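Local structure of acyl-coenzyme A oxidase acox-1.2 (Caenorhabditis elegans, 5K3J) at residues Asn3-Asn11 and Arg18-Asp26. The protein catalyses the FAD-dependent desaturation that begins peroxisomal beta-oxidation of ascaroside-CoA pheromone precursors with a five-carbon omega side chain, passing electrons to oxygen. Residues are numbered along the deposited sequence; the frame is centred on the assembly and turned at random.
Sequences NRSIRDGDN and RRMATFDTD
Arg18 runs along residues 3-11 and meets Asp10, whose OD2 lies 2.7 Å from Arg18 NH1 in a salt bridge at the edge of the guanidinium, in its plane. Extended from CG to NE (chi3 177°), Arg18 carries its charge past Ile6, whose CG1 rests 3.6 Å from Arg18 CB, the two side chains running in opposite directions. Asn3 CB packs on Ala21 CB (3.8 Å), and its side chain crosses the aliphatic part of Arg18 obliquely. Ser5 CB stands over the centre of one Arg18 guanidinium face. An alanine in place of Arg18 would probably leave Asp10 short of one positive partner, deprive Asp606 of a mate and open a gap beside Ile6 and Ser5. Ile6 CD1 lies over one face of the Arg19 guanidinium.

Thr25 OG1 accepts a nearly straight hydrogen bond from Arg4 N (2.8 Å, 167°). Bent at chi2 and chi3, Arg4 brings NH1 to 2.6 Å from Asp24 OD2 in a salt bridge, and a long pairing runs from Arg4 NE to Asp26 OD2 (3.9 Å). Asp24 N-caps helix 25-32 through OD1, and a water bridges Asn3 N and Thr25 N.

The contact fastens the N-terminal segment to the C-terminal helical region, away from the FAD, substrate and ATP sites: Asp606 of helix 601-606 pairs with Arg18 NE, Arg622 gives Arg18 NH2 a carbonyl and Asp10 a second cation, and helix 549-569 packs on Phe23.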
# COMPACT_ATOMS: atom_id res chain seq x y z
N ASN A 3 -21.11 4.37 -26.28
CA ASN A 3 -20.18 3.49 -25.58
C ASN A 3 -19.66 2.41 -26.51
O ASN A 3 -20.35 1.43 -26.78
CB ASN A 3 -20.86 2.86 -24.36
CG ASN A 3 -19.86 2.29 -23.37
OD1 ASN A 3 -19.52 2.94 -22.38
ND2 ASN A 3 -19.40 1.08 -23.62
N ARG A 4 -18.44 2.58 -27.00
CA ARG A 4 -17.89 1.69 -28.02
C ARG A 4 -17.41 0.36 -27.45
O ARG A 4 -16.96 -0.51 -28.20
CB ARG A 4 -16.74 2.39 -28.76
CG ARG A 4 -16.75 2.19 -30.26
CD ARG A 4 -17.99 2.81 -30.91
NE ARG A 4 -17.80 4.22 -31.25
CZ ARG A 4 -18.71 4.97 -31.87
NH1 ARG A 4 -18.45 6.24 -32.14
NH2 ARG A 4 -19.88 4.45 -32.21
N SER A 5 -17.51 0.20 -26.14
CA SER A 5 -17.03 -1.01 -25.47
C SER A 5 -18.15 -2.04 -25.28
O SER A 5 -17.97 -3.06 -24.62
CB SER A 5 -16.41 -0.66 -24.12
OG SER A 5 -15.42 0.35 -24.27
N ILE A 6 -19.31 -1.75 -25.87
CA ILE A 6 -20.45 -2.66 -25.87
C ILE A 6 -20.25 -3.78 -26.89
O ILE A 6 -19.92 -3.52 -28.04
CB ILE A 6 -21.76 -1.91 -26.18
CG1 ILE A 6 -22.09 -0.92 -25.06
CG2 ILE A 6 -22.90 -2.89 -26.39
CD1 ILE A 6 -23.17 0.07 -25.43
N ARG A 7 -20.46 -5.03 -26.46
CA ARG A 7 -20.32 -6.18 -27.35
C ARG A 7 -21.45 -7.19 -27.14
O ARG A 7 -22.20 -7.09 -26.17
CB ARG A 7 -18.97 -6.87 -27.14
CG ARG A 7 -17.76 -5.96 -27.25
CD ARG A 7 -17.38 -5.67 -28.70
NE ARG A 7 -16.40 -4.59 -28.78
CZ ARG A 7 -15.69 -4.31 -29.87
NH1 ARG A 7 -14.83 -3.30 -29.85
NH2 ARG A 7 -15.85 -5.03 -30.97
N ASP A 8 -21.56 -8.15 -28.05
CA ASP A 8 -22.54 -9.23 -27.91
C ASP A 8 -22.03 -10.27 -26.92
O ASP A 8 -20.87 -10.67 -26.96
CB ASP A 8 -22.82 -9.90 -29.26
CG ASP A 8 -23.61 -9.00 -30.21
OD1 ASP A 8 -24.12 -7.96 -29.75
OD2 ASP A 8 -23.72 -9.34 -31.40
N GLY A 9 -22.91 -10.70 -26.01
CA GLY A 9 -22.56 -11.69 -25.02
C GLY A 9 -22.17 -11.06 -23.69
O GLY A 9 -21.92 -11.77 -22.71
N ASP A 10 -22.12 -9.73 -23.67
CA ASP A 10 -21.78 -8.97 -22.47
C ASP A 10 -22.75 -9.22 -21.33
O ASP A 10 -23.93 -9.49 -21.56
CB ASP A 10 -21.74 -7.47 -22.77
CG ASP A 10 -20.40 -7.01 -23.31
OD1 ASP A 10 -19.63 -7.87 -23.79
OD2 ASP A 10 -20.12 -5.80 -23.25
N ASN A 11 -22.27 -9.10 -20.09
CA ASN A 11 -23.12 -9.17 -18.91
C ASN A 11 -24.09 -7.99 -18.90
O ASN A 11 -23.65 -6.84 -18.93
CB ASN A 11 -22.27 -9.18 -17.64
CG ASN A 11 -23.06 -9.63 -16.41
OD1 ASN A 11 -24.28 -9.46 -16.33
ND2 ASN A 11 -22.35 -10.20 -15.43
N ARG A 18 -23.57 0.75 -19.71
CA ARG A 18 -22.97 1.37 -20.88
C ARG A 18 -24.01 2.01 -21.78
O ARG A 18 -23.70 2.88 -22.60
CB ARG A 18 -22.16 0.33 -21.66
CG ARG A 18 -20.92 -0.14 -20.93
CD ARG A 18 -20.32 -1.39 -21.56
NE ARG A 18 -19.09 -1.78 -20.88
CZ ARG A 18 -18.44 -2.92 -21.08
NH1 ARG A 18 -18.90 -3.81 -21.96
NH2 ARG A 18 -17.33 -3.18 -20.41
N ARG A 19 -25.26 1.58 -21.63
CA ARG A 19 -26.37 2.19 -22.35
C ARG A 19 -26.63 3.59 -21.81
O ARG A 19 -27.32 4.40 -22.44
CB ARG A 19 -27.63 1.32 -22.23
CG ARG A 19 -28.43 1.18 -23.52
CD ARG A 19 -27.97 -0.02 -24.33
NE ARG A 19 -27.17 0.36 -25.49
CZ ARG A 19 -26.94 -0.44 -26.53
NH1 ARG A 19 -26.19 -0.03 -27.54
NH2 ARG A 19 -27.47 -1.66 -26.55
N MET A 20 -26.06 3.88 -20.64
CA MET A 20 -26.22 5.17 -19.98
C MET A 20 -25.16 6.18 -20.40
O MET A 20 -25.05 7.25 -19.81
CB MET A 20 -26.17 5.00 -18.46
CG MET A 20 -27.10 3.93 -17.90
SD MET A 20 -26.99 3.74 -16.11
CE MET A 20 -28.04 5.07 -15.54
N ALA A 21 -24.38 5.84 -21.43
CA ALA A 21 -23.28 6.70 -21.87
C ALA A 21 -23.80 8.01 -22.49
O ALA A 21 -24.61 7.99 -23.41
CB ALA A 21 -22.41 5.96 -22.87
N THR A 22 -23.32 9.14 -21.97
CA THR A 22 -23.75 10.44 -22.47
C THR A 22 -22.68 11.12 -23.30
O THR A 22 -22.62 12.34 -23.36
CB THR A 22 -24.17 11.37 -21.28
OG1 THR A 22 -23.00 12.05 -20.81
CG2 THR A 22 -24.79 10.56 -20.17
N PHE A 23 -21.85 10.30 -23.94
CA PHE A 23 -20.80 10.81 -24.80
C PHE A 23 -20.24 9.68 -25.66
O PHE A 23 -20.65 8.52 -25.53
CB PHE A 23 -19.67 11.45 -23.98
CG PHE A 23 -18.90 10.47 -23.13
CD1 PHE A 23 -19.35 10.13 -21.86
CD2 PHE A 23 -17.73 9.91 -23.59
CE1 PHE A 23 -18.63 9.23 -21.08
CE2 PHE A 23 -17.02 9.02 -22.83
CZ PHE A 23 -17.47 8.68 -21.57
N ASP A 24 -19.30 10.01 -26.56
CA ASP A 24 -18.65 9.01 -27.40
C ASP A 24 -17.31 8.63 -26.79
O ASP A 24 -16.47 9.49 -26.50
CB ASP A 24 -18.47 9.54 -28.82
CG ASP A 24 -18.31 8.42 -29.83
OD1 ASP A 24 -17.46 7.53 -29.62
OD2 ASP A 24 -19.03 8.43 -30.86
N THR A 25 -17.10 7.33 -26.60
CA THR A 25 -15.91 6.83 -25.92
C THR A 25 -14.72 6.69 -26.85
O THR A 25 -13.59 6.56 -26.40
CB THR A 25 -16.19 5.47 -25.25
OG1 THR A 25 -16.57 4.51 -26.25
CG2 THR A 25 -17.30 5.60 -24.22
N ASP A 26 -14.99 6.71 -28.15
CA ASP A 26 -13.92 6.80 -29.14
C ASP A 26 -13.42 8.23 -29.17
O ASP A 26 -12.26 8.49 -29.52
CB ASP A 26 -14.40 6.36 -30.52
CG ASP A 26 -14.11 4.90 -30.80
OD1 ASP A 26 -14.00 4.11 -29.83
OD2 ASP A 26 -13.97 4.53 -31.98
O HOH W 1 -19.04 5.44 -27.98